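Local coordinates for microcin B17-processing protein McbD (Escherichia coli str. K-12 substr. MG1655, PDB 6GRH) that is needed to process the inactive microcin B17 precursor into the active peptide, probably as the YcaO-family cyclodehydratase component of the McbB-containing synthetase complex, at residues E[59-62]-E[63-67]. The protein carries 1 engineered substitution. Residues are numbered along the deposited sequence; the frame is centred on the assembly and turned at random.
Sequences FERR and HFFNE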
ATOM      1  N   PHE E  59      19.277 -28.002   8.624  1.00 24.51           N
ATOM      2  CA  PHE E  59      20.374 -28.435   7.758  1.00 25.47           C
ATOM      3  C   PHE E  59      21.140 -29.606   8.401  1.00 25.75           C
ATOM      4  O   PHE E  59      21.476 -30.578   7.717  1.00 24.73           O
ATOM      5  CB  PHE E  59      21.366 -27.318   7.471  1.00 26.04           C
ATOM      6  CG  PHE E  59      21.092 -26.538   6.220  1.00 27.51           C
ATOM      7  CD1 PHE E  59      21.717 -26.893   5.023  1.00 28.61           C
ATOM      8  CD2 PHE E  59      20.293 -25.394   6.240  1.00 28.15           C
ATOM      9  CE1 PHE E  59      21.503 -26.155   3.854  1.00 29.29           C
ATOM     10  CE2 PHE E  59      20.075 -24.640   5.077  1.00 28.85           C
ATOM     11  CZ  PHE E  59      20.692 -25.008   3.884  1.00 29.16           C
ATOM     12  N   GLU E  60      21.400 -29.494   9.703  1.00 26.20           N
ATOM     13  CA  GLU E  60      22.127 -30.534  10.440  1.00 28.11           C
ATOM     14  C   GLU E  60      21.400 -31.883  10.388  1.00 28.07           C
ATOM     15  O   GLU E  60      21.963 -32.873   9.979  1.00 27.92           O
ATOM     16  CB  GLU E  60      22.301 -30.140  11.907  1.00 29.43           C
ATOM     17  CG  GLU E  60      23.054 -31.174  12.721  1.00 31.93           C
ATOM     18  CD  GLU E  60      22.787 -31.058  14.214  1.00 34.21           C
ATOM     19  OE1 GLU E  60      22.882 -29.929  14.719  1.00 35.63           O
ATOM     20  OE2 GLU E  60      22.494 -32.101  14.863  1.00 37.27           O
ATOM     21  N   ARG E  61      20.158 -31.893  10.838  1.00 28.95           N
ATOM     22  CA  ARG E  61      19.367 -33.111  10.902  1.00 30.70           C
ATOM     23  C   ARG E  61      19.080 -33.709   9.544  1.00 29.14           C
ATOM     24  O   ARG E  61      19.129 -34.939   9.385  1.00 28.78           O
ATOM     25  CB  ARG E  61      18.079 -32.876  11.692  1.00 33.28           C
ATOM     26  CG  ARG E  61      18.409 -32.497  13.135  1.00 37.31           C
ATOM     27  CD  ARG E  61      17.609 -33.261  14.165  1.00 39.64           C
ATOM     28  NE  ARG E  61      16.235 -32.830  14.086  1.00 42.22           N
ATOM     29  CZ  ARG E  61      15.608 -32.052  14.963  1.00 44.30           C
ATOM     30  NH1 ARG E  61      16.200 -31.592  16.067  1.00 46.02           N
ATOM     31  NH2 ARG E  61      14.341 -31.766  14.741  1.00 45.34           N
ATOM     32  N   ARG E  62      18.822 -32.863   8.556  1.00 27.36           N
ATOM     33  CA  ARG E  62      18.642 -33.362   7.205  1.00 27.91           C
ATOM     34  C   ARG E  62      19.903 -34.061   6.694  1.00 27.13           C
ATOM     35  O   ARG E  62      19.827 -35.122   6.055  1.00 26.91           O
ATOM     36  CB  ARG E  62      18.220 -32.260   6.239  1.00 28.93           C
ATOM     37  CG  ARG E  62      17.930 -32.805   4.846  1.00 29.75           C
ATOM     38  CD  ARG E  62      17.453 -31.701   3.913  1.00 30.66           C
ATOM     39  NE  ARG E  62      18.468 -30.664   3.665  1.00 30.93           N
ATOM     40  CZ  ARG E  62      18.365 -29.721   2.723  1.00 31.51           C
ATOM     41  NH1 ARG E  62      17.301 -29.628   1.908  1.00 32.46           N
ATOM     42  NH2 ARG E  62      19.340 -28.879   2.560  1.00 31.94           N
ATOM     43  N   HIS E  63      21.059 -33.487   6.987  1.00 26.43           N
ATOM     44  CA  HIS E  63      22.302 -34.090   6.543  1.00 26.68           C
ATOM     45  C   HIS E  63      22.528 -35.518   7.117  1.00 27.31           C
ATOM     46  O   HIS E  63      22.758 -36.484   6.371  1.00 27.44           O
ATOM     47  CB  HIS E  63      23.488 -33.213   6.919  1.00 26.41           C
ATOM     48  CG  HIS E  63      24.793 -33.774   6.460  1.00 26.83           C
ATOM     49  ND1 HIS E  63      25.214 -33.697   5.149  1.00 26.67           N
ATOM     50  CD2 HIS E  63      25.774 -34.414   7.141  1.00 27.27           C
ATOM     51  CE1 HIS E  63      26.411 -34.251   5.049  1.00 27.85           C
ATOM     52  NE2 HIS E  63      26.775 -34.693   6.242  1.00 27.55           N
ATOM     53  N   PHE E  64      22.471 -35.612   8.439  1.00 27.29           N
ATOM     54  CA  PHE E  64      22.784 -36.858   9.156  1.00 28.47           C
ATOM     55  C   PHE E  64      21.694 -37.913   8.991  1.00 28.65           C
ATOM     56  O   PHE E  64      22.016 -39.100   8.851  1.00 29.69           O
ATOM     57  CB  PHE E  64      23.119 -36.575  10.624  1.00 28.52           C
ATOM     58  CG  PHE E  64      24.417 -35.853  10.791  1.00 28.87           C
ATOM     59  CD1 PHE E  64      25.620 -36.548  10.668  1.00 29.47           C
ATOM     60  CD2 PHE E  64      24.466 -34.488  11.048  1.00 28.18           C
ATOM     61  CE1 PHE E  64      26.834 -35.890  10.814  1.00 28.92           C
ATOM     62  CE2 PHE E  64      25.679 -33.832  11.186  1.00 27.91           C
ATOM     63  CZ  PHE E  64      26.862 -34.534  11.055  1.00 28.27           C
ATOM     64  N   PHE E  65      20.433 -37.491   8.924  1.00 28.30           N
ATOM     65  CA  PHE E  65      19.299 -38.428   8.723  1.00 29.06           C
ATOM     66  C   PHE E  65      19.037 -38.836   7.272  1.00 29.40           C
ATOM     67  O   PHE E  65      18.606 -39.969   7.005  1.00 29.49           O
ATOM     68  CB  PHE E  65      17.995 -37.857   9.320  1.00 29.40           C
ATOM     69  CG  PHE E  65      17.875 -38.021  10.806  1.00 30.02           C
ATOM     70  CD1 PHE E  65      18.518 -37.150  11.685  1.00 30.02           C
ATOM     71  CD2 PHE E  65      17.108 -39.052  11.332  1.00 31.48           C
ATOM     72  CE1 PHE E  65      18.403 -37.312  13.049  1.00 30.56           C
ATOM     73  CE2 PHE E  65      17.010 -39.233  12.708  1.00 32.10           C
ATOM     74  CZ  PHE E  65      17.655 -38.371  13.560  1.00 31.48           C
ATOM     75  N   ASN E  66      19.267 -37.937   6.321  1.00 28.90           N
ATOM     76  CA  ASN E  66      18.698 -38.138   4.973  1.00 29.67           C
ATOM     77  C   ASN E  66      19.696 -38.135   3.851  1.00 31.03           C
ATOM     78  O   ASN E  66      19.298 -38.490   2.722  1.00 32.55           O
ATOM     79  CB  ASN E  66      17.720 -37.028   4.598  1.00 28.86           C
ATOM     80  CG  ASN E  66      16.532 -36.904   5.517  1.00 28.95           C
ATOM     81  OD1 ASN E  66      15.987 -35.806   5.620  1.00 29.30           O
ATOM     82  ND2 ASN E  66      16.110 -37.979   6.167  1.00 28.68           N
ATOM     83  N   GLU E  67      20.929 -37.687   4.090  1.00 31.49           N
ATOM     84  CA  GLU E  67      21.793 -37.247   2.979  1.00 32.73           C
ATOM     85  C   GLU E  67      23.220 -37.791   2.904  1.00 34.64           C
ATOM     86  O   GLU E  67      23.943 -37.408   1.965  1.00 36.05           O
ATOM     87  CB  GLU E  67      21.854 -35.727   2.959  1.00 32.03           C
ATOM     88  CG  GLU E  67      20.538 -35.054   2.609  1.00 31.71           C
ATOM     89  CD  GLU E  67      20.654 -33.533   2.573  1.00 32.09           C
ATOM     90  OE1 GLU E  67      21.640 -32.958   3.112  1.00 32.13           O
ATOM     91  OE2 GLU E  67      19.740 -32.874   2.029  1.00 32.41           O
TER
HETATM   92  O   HOH W   1      21.107 -30.588   4.841  1.00 27.13           O
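R62 and E67, both buried, meet at the C-terminal end of helix 47-66. E67 OE2 lies over one face of the R62 guanidinium, 3.0 Å from R62 NE but well out of the guanidinium plane, so this salt bridge rests on charge alone. The N-H of R62 NE is spent on a water, which sits in that plane at the edge, 2.9 Å from R62 NE. This water also donates to F59 O and, over 3.0 Å, to E67 OE1, tying both charged groups to a backbone carbonyl. With R62 CG anti to the backbone N (chi1 -176°) and chi2 extended, R62 CG and CD run past E67 OE2, 3.3 and 3.2 Å away; the bend at chi3 (64°) then turns NE toward the same oxygen. OE2 has a second cationic partner, R199 of a neighbouring McbB chain, which would further stabilise its negative charge.

Backbone i to i+4 bonds carry the helix through this turn, from H63 N to F59 O up to N66 N to R62 O (2.9 Å), with E67 N to H63 O following, although E67 itself leaves helical geometry. On another side, the edge of the F64 ring approaches E60 O, with F64 CD2 3.2 Å away, while E60 CG packs against CD2 and CE2. The imidazole of H63 places CD2 3.9 Å above the centre of one F64 face; its NE2 is hydrogen-bonded to Y341.

Around this helix end, N66 ND2 bonds to R37 O and to K206 O of a neighbouring McbB chain, whose F208 meets F65, whereas F59 and H63 stack on F153 and Y354, joining the helix to strands 151-154 and 350-358.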